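Local coordinates for protein prolyl 4-hydroxylase (PDB 5C5T) that probably hydroxylates prolines in collagen-like chains, as a dioxygenase that depends on 2-oxoglutarate and a metal ion, naturally iron, at residues Y38-F44 with K184-F190; Q102-R106 with Y119-V124; M158-P164 with E216-N221. All blocks are in the same frame, centred on the assembly; numbering follows the deposited sequence.

Contact 1 of 3, residues Y38-F44 with K184-F190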
loop_
_atom_site.group_PDB
_atom_site.type_symbol
_atom_site.label_atom_id
_atom_site.label_comp_id
_atom_site.label_asym_id
_atom_site.label_seq_id
_atom_site.Cartn_x
_atom_site.Cartn_y
_atom_site.Cartn_z
ATOM N N TYR A 38 7.654 9.257 0.291
ATOM C CA TYR A 38 6.336 8.896 -0.275
ATOM C C TYR A 38 6.017 9.834 -1.424
ATOM O O TYR A 38 6.598 10.923 -1.501
ATOM C CB TYR A 38 5.212 8.973 0.780
ATOM C CG TYR A 38 5.036 10.377 1.295
ATOM C CD1 TYR A 38 4.323 11.307 0.585
ATOM C CD2 TYR A 38 5.647 10.767 2.465
ATOM C CE1 TYR A 38 4.193 12.620 1.050
ATOM C CE2 TYR A 38 5.523 12.067 2.959
ATOM C CZ TYR A 38 4.785 12.990 2.242
ATOM O OH TYR A 38 4.729 14.305 2.755
ATOM N N GLU A 39 5.198 9.349 -2.351
ATOM C CA GLU A 39 4.627 10.134 -3.432
ATOM C C GLU A 39 3.182 9.735 -3.570
ATOM O O GLU A 39 2.823 8.531 -3.530
ATOM C CB GLU A 39 5.381 9.904 -4.732
ATOM C CG GLU A 39 6.824 10.302 -4.666
ATOM C CD GLU A 39 7.580 10.057 -5.956
ATOM O OE1 GLU A 39 7.200 10.611 -7.005
ATOM O OE2 GLU A 39 8.592 9.355 -5.904
ATOM N N LYS A 40 2.351 10.741 -3.866
ATOM C CA LYS A 40 0.921 10.536 -4.058
ATOM C C LYS A 40 0.587 10.746 -5.512
ATOM O O LYS A 40 1.051 11.720 -6.103
ATOM C CB LYS A 40 0.104 11.497 -3.150
ATOM C CG LYS A 40 -1.454 11.372 -3.261
ATOM C CD LYS A 40 -2.191 12.372 -2.390
ATOM C CE LYS A 40 -2.420 13.663 -3.134
ATOM N NZ LYS A 40 -3.285 14.544 -2.310
ATOM N N ILE A 41 -0.194 9.843 -6.099
ATOM C CA ILE A 41 -0.624 9.964 -7.479
ATOM C C ILE A 41 -2.140 9.937 -7.569
ATOM O O ILE A 41 -2.752 8.903 -7.358
ATOM C CB ILE A 41 -0.026 8.856 -8.329
ATOM C CG1 ILE A 41 1.502 8.752 -8.149
ATOM C CG2 ILE A 41 -0.403 9.063 -9.819
ATOM C CD1 ILE A 41 2.052 7.388 -8.664
ATOM N N ASP A 42 -2.767 11.058 -7.909
ATOM C CA ASP A 42 -4.216 11.028 -8.139
ATOM C C ASP A 42 -4.549 10.358 -9.487
ATOM O O ASP A 42 -3.786 10.482 -10.428
ATOM C CB ASP A 42 -4.774 12.435 -8.100
ATOM C CG ASP A 42 -4.778 13.008 -6.716
ATOM O OD1 ASP A 42 -5.077 12.287 -5.732
ATOM O OD2 ASP A 42 -4.486 14.210 -6.609
ATOM N N GLY A 43 -5.691 9.684 -9.558
ATOM C CA GLY A 43 -6.138 9.015 -10.759
ATOM C C GLY A 43 -5.283 7.876 -11.249
ATOM O O GLY A 43 -5.295 7.546 -12.437
ATOM N N PHE A 44 -4.566 7.242 -10.320
ATOM C CA PHE A 44 -3.770 6.066 -10.642
ATOM C C PHE A 44 -4.662 4.981 -11.255
ATOM O O PHE A 44 -4.258 4.375 -12.241
ATOM C CB PHE A 44 -3.065 5.558 -9.386
ATOM C CG PHE A 44 -2.080 4.447 -9.617
ATOM C CD1 PHE A 44 -0.786 4.728 -10.082
ATOM C CD2 PHE A 44 -2.426 3.119 -9.407
ATOM C CE1 PHE A 44 0.138 3.688 -10.275
ATOM C CE2 PHE A 44 -1.522 2.094 -9.616
ATOM C CZ PHE A 44 -0.238 2.374 -10.063
ATOM N N LYS A 184 -8.834 8.857 -1.229
ATOM C CA LYS A 184 -9.606 9.341 -2.391
ATOM C C LYS A 184 -9.644 8.215 -3.425
ATOM O O LYS A 184 -8.590 7.694 -3.754
ATOM C CB LYS A 184 -8.967 10.583 -3.009
ATOM C CG LYS A 184 -9.737 11.200 -4.199
ATOM C CD LYS A 184 -8.993 12.425 -4.763
ATOM C CE LYS A 184 -9.869 13.168 -5.787
ATOM N NZ LYS A 184 -9.097 14.210 -6.563
ATOM N N LYS A 185 -10.832 7.870 -3.954
ATOM C CA LYS A 185 -10.980 6.814 -4.935
ATOM C C LYS A 185 -10.054 7.031 -6.108
ATOM O O LYS A 185 -10.034 8.106 -6.750
ATOM C CB LYS A 185 -12.435 6.734 -5.410
ATOM C CG LYS A 185 -12.759 5.525 -6.238
ATOM C CD LYS A 185 -14.221 5.570 -6.676
ATOM C CE LYS A 185 -14.772 4.244 -7.039
ATOM N NZ LYS A 185 -15.254 3.588 -5.787
ATOM N N GLY A 186 -9.231 6.013 -6.354
ATOM C CA GLY A 186 -8.332 6.012 -7.462
ATOM C C GLY A 186 -6.931 6.513 -7.218
ATOM O O GLY A 186 -6.096 6.351 -8.095
ATOM N N THR A 187 -6.720 7.182 -6.093
ATOM C CA THR A 187 -5.425 7.741 -5.714
ATOM C C THR A 187 -4.523 6.665 -5.182
ATOM O O THR A 187 -4.967 5.804 -4.443
ATOM C CB THR A 187 -5.600 8.826 -4.647
ATOM O OG1 THR A 187 -6.342 9.956 -5.183
ATOM C CG2 THR A 187 -4.292 9.316 -4.076
ATOM N N SER A 188 -3.259 6.727 -5.575
ATOM C CA SER A 188 -2.245 5.833 -4.995
ATOM C C SER A 188 -1.290 6.613 -4.096
ATOM O O SER A 188 -1.022 7.815 -4.300
ATOM C CB SER A 188 -1.429 5.076 -6.081
ATOM O OG SER A 188 -0.697 5.976 -6.900
ATOM N N ILE A 189 -0.740 5.892 -3.105
ATOM C CA ILE A 189 0.375 6.369 -2.304
ATOM C C ILE A 189 1.466 5.341 -2.455
ATOM O O ILE A 189 1.264 4.163 -2.163
ATOM C CB ILE A 189 0.061 6.558 -0.809
ATOM C CG1 ILE A 189 -1.077 7.548 -0.555
ATOM C CG2 ILE A 189 1.280 7.044 -0.096
ATOM C CD1 ILE A 189 -0.785 8.986 -0.982
ATOM N N PHE A 190 2.606 5.783 -2.948
ATOM C CA PHE A 190 3.853 4.994 -2.975
ATOM C C PHE A 190 4.766 5.389 -1.786
ATOM O O PHE A 190 4.997 6.579 -1.534
ATOM C CB PHE A 190 4.600 5.207 -4.296
ATOM C CG PHE A 190 5.931 4.528 -4.350
ATOM C CD1 PHE A 190 6.020 3.211 -4.744
ATOM C CD2 PHE A 190 7.074 5.176 -3.947
ATOM C CE1 PHE A 190 7.253 2.565 -4.797
ATOM C CE2 PHE A 190 8.318 4.534 -3.975
ATOM C CZ PHE A 190 8.397 3.232 -4.390
HETATM O O HOH W 1 -7.924 9.744 -7.537
#
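S188 of 184-190 sits between I41 and F44 of 38-44, and it is the residue with the most surface buried here. Its OG is turned in between its own backbone N and carbonyl carbon (chi1 63°). This puts the oxygen 3.3 Å from I41 CB. Its CB rides over one face of the F44 ring, 4.1 Å from its centroid and 29° off the ring normal, a CH-pi contact. F44 itself reaches on into V159 and L157 of the neighbouring strand.

F190 comes next. Its N gives a bond of 2.8 Å to E39 O, and E39 N answers to F190 O, making a hydrogen-bonded antiparallel pair. Two residues further along the ladder, S188 N meets I41 O at 2.9 Å, with the return bond from I41 N to S188 O. The F190 ring leaves this ladder and packs against F108 and W192, with L109 also touching it, while the carboxylate of E39 forms a salt bridge to K112. On the other face of the sheet K40 lies obliquely across I189, tightly, with K40 CG 3.4 Å from I189 CD1.

Past the strands the side chains take over from the backbone. T187 OG1 donates to the anti lone pair of D42 OD1 at 2.7 Å, and a water donates to that same hydroxyl and to K185 O while accepting from G43 N. Two type II turns, I41 to F44 and K184 to T187, are thus pinned together at the end of 38-41, an outermost strand of the six-stranded sheet. The chemistry is mixed: backbone bonds set the register and the water and carboxylate lock the turns, whereas S188 OG, buried without any partner, probably costs a little stability.

Contact 2 of 3, residues Q102-R106 with Y119-V124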
loop_
_atom_site.group_PDB
_atom_site.type_symbol
_atom_site.label_atom_id
_atom_site.label_comp_id
_atom_site.label_asym_id
_atom_site.label_seq_id
_atom_site.Cartn_x
_atom_site.Cartn_y
_atom_site.Cartn_z
ATOM N N GLN A 102 -0.004 -3.474 -11.643
ATOM C CA GLN A 102 1.387 -3.931 -11.684
ATOM C C GLN A 102 2.129 -3.300 -12.829
ATOM O O GLN A 102 3.271 -2.869 -12.682
ATOM C CB GLN A 102 1.417 -5.445 -11.779
ATOM C CG GLN A 102 0.816 -6.064 -10.520
ATOM C CD GLN A 102 1.058 -7.528 -10.421
ATOM O OE1 GLN A 102 1.059 -8.237 -11.467
ATOM N NE2 GLN A 102 1.286 -8.020 -9.176
ATOM N N LYS A 103 1.458 -3.172 -13.956
ATOM C CA LYS A 103 2.052 -2.452 -15.097
ATOM C C LYS A 103 2.431 -1.003 -14.764
ATOM O O LYS A 103 3.539 -0.584 -15.044
ATOM C CB LYS A 103 1.101 -2.469 -16.290
ATOM C CG LYS A 103 1.699 -1.841 -17.564
ATOM C CD LYS A 103 0.723 -1.905 -18.720
ATOM C CE LYS A 103 1.424 -1.598 -20.037
ATOM N NZ LYS A 103 1.514 -0.142 -20.213
ATOM N N LYS A 104 1.519 -0.244 -14.171
ATOM C CA LYS A 104 1.819 1.130 -13.822
ATOM C C LYS A 104 2.834 1.238 -12.710
ATOM O O LYS A 104 3.575 2.233 -12.651
ATOM C CB LYS A 104 0.541 1.852 -13.452
ATOM C CG LYS A 104 -0.391 1.945 -14.592
ATOM C CD LYS A 104 -1.602 2.766 -14.310
ATOM C CE LYS A 104 -1.207 4.180 -14.057
ATOM N NZ LYS A 104 -2.352 5.076 -14.227
ATOM N N THR A 105 2.867 0.244 -11.821
ATOM C CA THR A 105 3.856 0.267 -10.739
ATOM C C THR A 105 5.240 0.046 -11.370
ATOM O O THR A 105 6.196 0.722 -11.038
ATOM C CB THR A 105 3.556 -0.792 -9.651
ATOM O OG1 THR A 105 2.285 -0.492 -9.056
ATOM C CG2 THR A 105 4.614 -0.840 -8.589
ATOM N N ARG A 106 5.338 -0.898 -12.284
ATOM C CA ARG A 106 6.609 -1.153 -12.943
ATOM C C ARG A 106 7.083 0.085 -13.728
ATOM O O ARG A 106 8.269 0.486 -13.638
ATOM C CB ARG A 106 6.433 -2.413 -13.819
ATOM C CG ARG A 106 7.614 -2.743 -14.680
ATOM C CD ARG A 106 7.346 -4.058 -15.377
ATOM N NE ARG A 106 6.312 -3.876 -16.402
ATOM C CZ ARG A 106 5.071 -4.381 -16.378
ATOM N NH1 ARG A 106 4.627 -5.142 -15.371
ATOM N NH2 ARG A 106 4.263 -4.123 -17.399
ATOM N N TYR A 119 13.730 -6.452 -8.532
ATOM C CA TYR A 119 12.703 -6.714 -7.543
ATOM C C TYR A 119 11.683 -7.719 -8.049
ATOM O O TYR A 119 11.697 -8.084 -9.239
ATOM C CB TYR A 119 11.989 -5.413 -7.154
ATOM C CG TYR A 119 11.342 -4.752 -8.314
ATOM C CD1 TYR A 119 12.053 -3.877 -9.125
ATOM C CD2 TYR A 119 10.038 -5.021 -8.637
ATOM C CE1 TYR A 119 11.441 -3.271 -10.186
ATOM C CE2 TYR A 119 9.435 -4.423 -9.702
ATOM C CZ TYR A 119 10.149 -3.545 -10.458
ATOM O OH TYR A 119 9.538 -2.940 -11.521
ATOM N N ASN A 120 10.814 -8.161 -7.129
ATOM C CA ASN A 120 9.644 -8.970 -7.435
ATOM C C ASN A 120 8.395 -8.288 -6.932
ATOM O O ASN A 120 8.441 -7.578 -5.917
ATOM C CB ASN A 120 9.703 -10.335 -6.765
ATOM C CG ASN A 120 10.751 -11.211 -7.323
ATOM O OD1 ASN A 120 11.574 -11.770 -6.581
ATOM N ND2 ASN A 120 10.737 -11.368 -8.639
ATOM N N PHE A 121 7.274 -8.518 -7.609
ATOM C CA PHE A 121 5.955 -8.128 -7.111
ATOM C C PHE A 121 5.330 -9.243 -6.257
ATOM O O PHE A 121 5.118 -10.397 -6.737
ATOM C CB PHE A 121 4.987 -7.847 -8.255
ATOM C CG PHE A 121 5.229 -6.554 -9.001
ATOM C CD1 PHE A 121 5.500 -5.381 -8.345
ATOM C CD2 PHE A 121 5.160 -6.528 -10.380
ATOM C CE1 PHE A 121 5.681 -4.179 -9.084
ATOM C CE2 PHE A 121 5.341 -5.358 -11.088
ATOM C CZ PHE A 121 5.611 -4.203 -10.445
ATOM N N GLU A 122 4.940 -8.909 -5.031
ATOM C CA GLU A 122 4.057 -9.786 -4.250
ATOM C C GLU A 122 2.666 -9.888 -4.900
ATOM O O GLU A 122 2.242 -8.984 -5.633
ATOM C CB GLU A 122 3.946 -9.206 -2.827
ATOM C CG GLU A 122 3.323 -10.121 -1.793
ATOM C CD GLU A 122 3.743 -9.783 -0.354
ATOM O OE1 GLU A 122 4.644 -8.943 -0.158
ATOM O OE2 GLU A 122 3.221 -10.449 0.567
ATOM N N ASP A 123 1.946 -10.977 -4.651
ATOM C CA ASP A 123 0.520 -11.006 -4.992
ATOM C C ASP A 123 -0.184 -9.799 -4.370
ATOM O O ASP A 123 0.062 -9.466 -3.219
ATOM C CB ASP A 123 -0.137 -12.267 -4.478
ATOM C CG ASP A 123 0.323 -13.520 -5.195
ATOM O OD1 ASP A 123 1.059 -13.424 -6.191
ATOM O OD2 ASP A 123 -0.058 -14.614 -4.730
ATOM N N VAL A 124 -1.129 -9.193 -5.088
ATOM C CA VAL A 124 -1.842 -8.042 -4.559
ATOM C C VAL A 124 -2.864 -8.484 -3.488
ATOM O O VAL A 124 -3.552 -9.503 -3.644
ATOM C CB VAL A 124 -2.533 -7.278 -5.707
ATOM C CG1 VAL A 124 -3.519 -6.256 -5.212
ATOM C CG2 VAL A 124 -1.500 -6.631 -6.616
#
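F121 carries CG anti to its own carbonyl carbon (chi1 -73°), which swings the ring against the helix, and Q102 sets its CG likewise (chi1 -64°) and runs extended toward the strand. The two side chains run past one another from opposite sides, amide and ring planes 20° apart, with Q102 NE2 3.8 Å from F121 CB. The far end of the ring pushes into the helix surface: CZ lies 3.5 Å from Q102 O, and T105 CG2 touches CE1 obliquely at 3.5 Å. R106 stands at the ring edge, its CB 3.9 Å from F121 CZ. Y119 CE2 rests over one face of F121, offset toward the rim, and the Y119 hydroxyl reaches R106 CG at 3.7 Å.

The two segments share no hydrogen bond. The Q102 amide is held from the next strand instead, with NE2 bonded to Q222 OE1, while Q222 NE2 gives its hydrogen to E122 O. V124 touches Q222 as well and, on the helix side, I98. Helix 96-109 is thus laid against the larger sheet, with the F121 ring between them, consistent with the double-stranded beta-helix fold of 2-oxoglutarate oxygenases, in which helices pack on the outside of that sheet.

Contact 3 of 3, residues M158-P164 with E216-N221. With AKG (2-oxoglutaric acid), chain C.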
loop_
_atom_site.group_PDB
_atom_site.type_symbol
_atom_site.label_atom_id
_atom_site.label_comp_id
_atom_site.label_asym_id
_atom_site.label_seq_id
_atom_site.Cartn_x
_atom_site.Cartn_y
_atom_site.Cartn_z
ATOM N N MET A 158 0.096 1.545 -2.653
ATOM C CA MET A 158 -1.234 1.300 -2.102
ATOM C C MET A 158 -2.236 2.191 -2.867
ATOM O O MET A 158 -2.023 3.415 -3.047
ATOM C CB MET A 158 -1.312 1.601 -0.606
ATOM C CG MET A 158 -2.693 1.370 0.006
ATOM S SD MET A 158 -2.859 1.912 1.721
ATOM C CE MET A 158 -2.404 3.621 1.586
ATOM N N VAL A 159 -3.326 1.573 -3.332
ATOM C CA VAL A 159 -4.387 2.310 -4.036
ATOM C C VAL A 159 -5.631 2.361 -3.197
ATOM O O VAL A 159 -6.071 1.322 -2.693
ATOM C CB VAL A 159 -4.738 1.663 -5.401
ATOM C CG1 VAL A 159 -5.638 2.609 -6.193
ATOM C CG2 VAL A 159 -3.549 1.303 -6.156
ATOM N N TYR A 160 -6.213 3.553 -3.020
ATOM C CA TYR A 160 -7.547 3.662 -2.368
ATOM C C TYR A 160 -8.623 3.296 -3.377
ATOM O O TYR A 160 -8.761 3.973 -4.408
ATOM C CB TYR A 160 -7.811 5.086 -1.830
ATOM C CG TYR A 160 -6.784 5.578 -0.812
ATOM C CD1 TYR A 160 -6.702 5.025 0.422
ATOM C CD2 TYR A 160 -5.903 6.599 -1.137
ATOM C CE1 TYR A 160 -5.747 5.466 1.358
ATOM C CE2 TYR A 160 -4.938 7.038 -0.226
ATOM C CZ TYR A 160 -4.878 6.460 1.020
ATOM O OH TYR A 160 -3.939 6.925 1.937
ATOM N N LEU A 161 -9.340 2.201 -3.121
ATOM C CA LEU A 161 -10.431 1.799 -4.008
ATOM C C LEU A 161 -11.743 2.433 -3.592
ATOM O O LEU A 161 -12.579 2.699 -4.452
ATOM C CB LEU A 161 -10.586 0.282 -4.035
ATOM C CG LEU A 161 -9.314 -0.505 -4.382
ATOM C CD1 LEU A 161 -9.681 -1.985 -4.567
ATOM C CD2 LEU A 161 -8.590 -0.027 -5.585
ATOM N N LYS A 162 -11.925 2.634 -2.293
ATOM C CA LYS A 162 -13.117 3.260 -1.752
ATOM C C LYS A 162 -12.750 4.061 -0.497
ATOM O O LYS A 162 -12.039 3.564 0.403
ATOM C CB LYS A 162 -14.191 2.223 -1.430
ATOM C CG LYS A 162 -15.526 2.865 -0.964
ATOM C CD LYS A 162 -16.685 1.855 -0.957
ATOM C CE LYS A 162 -18.019 2.576 -0.713
ATOM N NZ LYS A 162 -19.170 1.650 -0.908
ATOM N N ALA A 163 -13.184 5.313 -0.458
ATOM C CA ALA A 163 -12.927 6.200 0.681
ATOM C C ALA A 163 -14.118 6.286 1.648
ATOM O O ALA A 163 -15.268 6.094 1.218
ATOM C CB ALA A 163 -12.587 7.575 0.168
ATOM N N PRO A 164 -13.845 6.592 2.932
ATOM C CA PRO A 164 -14.875 6.865 3.951
ATOM C C PRO A 164 -15.750 8.002 3.531
ATOM O O PRO A 164 -15.390 8.782 2.639
ATOM C CB PRO A 164 -14.068 7.232 5.186
ATOM C CG PRO A 164 -12.769 6.525 5.026
ATOM C CD PRO A 164 -12.501 6.575 3.537
ATOM N N GLU A 216 -16.998 3.172 4.593
ATOM C CA GLU A 216 -16.039 2.100 4.528
ATOM C C GLU A 216 -14.811 2.530 3.757
ATOM O O GLU A 216 -14.800 3.555 3.045
ATOM C CB GLU A 216 -16.679 0.865 3.882
ATOM C CG GLU A 216 -16.965 1.073 2.411
ATOM C CD GLU A 216 -17.946 0.067 1.850
ATOM O OE1 GLU A 216 -17.649 -1.147 1.865
ATOM O OE2 GLU A 216 -19.024 0.503 1.392
ATOM N N LYS A 217 -13.740 1.775 3.975
ATOM C CA LYS A 217 -12.466 2.051 3.324
ATOM C C LYS A 217 -11.963 0.734 2.713
ATOM O O LYS A 217 -11.892 -0.279 3.414
ATOM C CB LYS A 217 -11.444 2.619 4.319
ATOM C CG LYS A 217 -9.999 2.738 3.826
ATOM C CD LYS A 217 -9.155 3.340 4.947
ATOM C CE LYS A 217 -7.682 3.382 4.592
ATOM N NZ LYS A 217 -6.873 3.818 5.751
ATOM N N ILE A 218 -11.629 0.766 1.434
ATOM C CA ILE A 218 -11.076 -0.401 0.743
ATOM C C ILE A 218 -9.787 0.041 0.027
ATOM O O ILE A 218 -9.806 1.049 -0.702
ATOM C CB ILE A 218 -12.092 -1.033 -0.229
ATOM C CG1 ILE A 218 -13.429 -1.255 0.476
ATOM C CG2 ILE A 218 -11.501 -2.310 -0.799
ATOM C CD1 ILE A 218 -14.479 -1.883 -0.398
ATOM N N ILE A 219 -8.700 -0.718 0.246
ATOM C CA ILE A 219 -7.421 -0.496 -0.395
ATOM C C ILE A 219 -6.924 -1.744 -1.146
ATOM O O ILE A 219 -7.319 -2.896 -0.860
ATOM C CB ILE A 219 -6.393 -0.061 0.666
ATOM C CG1 ILE A 219 -6.186 -1.163 1.685
ATOM C CG2 ILE A 219 -6.851 1.255 1.283
ATOM C CD1 ILE A 219 -5.100 -0.853 2.699
ATOM N N ALA A 220 -6.035 -1.506 -2.105
ATOM C CA ALA A 220 -5.204 -2.520 -2.759
ATOM C C ALA A 220 -3.717 -2.258 -2.481
ATOM O O ALA A 220 -3.220 -1.145 -2.666
ATOM C CB ALA A 220 -5.482 -2.555 -4.234
ATOM N N ASN A 221 -3.060 -3.264 -1.895
ATOM C CA ASN A 221 -1.624 -3.196 -1.568
ATOM C C ASN A 221 -0.797 -3.978 -2.527
ATOM O O ASN A 221 -0.946 -5.204 -2.652
ATOM C CB ASN A 221 -1.350 -3.748 -0.152
ATOM C CG ASN A 221 -1.767 -2.812 0.932
ATOM O OD1 ASN A 221 -1.369 -1.669 0.962
ATOM N ND2 ASN A 221 -2.537 -3.330 1.891
HETATM C C1 AKG C . -1.041 -1.948 5.231
HETATM O O1 AKG C . -1.972 -2.688 4.788
HETATM O O2 AKG C . 0.093 -2.458 5.428
HETATM C C2 AKG C . -1.334 -0.526 5.622
HETATM O O5 AKG C . -0.522 0.043 6.300
HETATM C C3 AKG C . -2.642 0.144 5.169
HETATM C C4 AKG C . -2.705 1.596 5.564
HETATM C C5 AKG C . -4.101 2.156 5.474
HETATM O O3 AKG C . -5.100 1.389 5.571
HETATM O O4 AKG C . -4.252 3.400 5.278
HETATM O O HOH W 2 -17.608 5.039 2.426
#
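M158 and I219 meet on the face of the sheet that looks into the 2-oxoglutarate pocket. M158 SD lies 3.7 Å from I219 CD1, and that methyl is the bump pressed against the 2-oxoglutarate carbon chain, 3.6 Å from AKG C3. I219 has CG1 lodged between its backbone N and carbonyl carbon (chi1 63°), which aims CD1 at the ligand. Beside M158, N221 points the same way, its OD1 3.4 Å from M158 CG, and its ND2 makes a weak bond to AKG O1; Q125 OE1 also holds that amide. At the other end the extended K217 chain passes the edge of the Y160 ring and brings NZ to 2.7 Å from AKG O4, with a weaker bond to O3; G170 O holds the same amine. The P164 ring lies beside K217 CB. T172 bonds Y160 OH and the ligand.

These two antiparallel strands are neighbours in the double-stranded beta-helix core of the family; in this crystal the pocket holds a zinc ion on H138, D140 and H207. The pairing contains a classic beta bulge: L161 N and K162 N both donate to I218 O, the first at 2.7 Å. On the opposite face the L161 fork fills the hollow between I218 CG2 and A220 CB, with CD1 4.2 Å from the first, and L53 and I54 of helix 47-59 close over it. Beyond the bulge the outer half of the K162 chain packs its CD on E216 CG at 3.5 Å, and NZ makes a 2.6 Å salt bridge to E216 OE2, approaching from above the carboxylate plane. R128 takes E216 OE1.

Overall arrangement
All three contacts reach the six-stranded antiparallel sheet. Contact 3 is the buried one, at its middle; contact 1 pairs an outermost strand and is partly exposed, and contact 2, also partly exposed, sets a helix on the sheet. Contacts 1 and 3 join through neighbouring strands, I189 N bonding to M158 O and G186 N to Y160 O. F44 ties contact 1 to contact 2, its O taking a probable hydrogen bond from K104 NZ. Contacts 2 and 3, centres about 17 Å apart, touch where V124 CG1 meets N221 O. Backbone ladders build contacts 1 and 3, and ligand binding marks the third; contact 2 relies on side-chain packing.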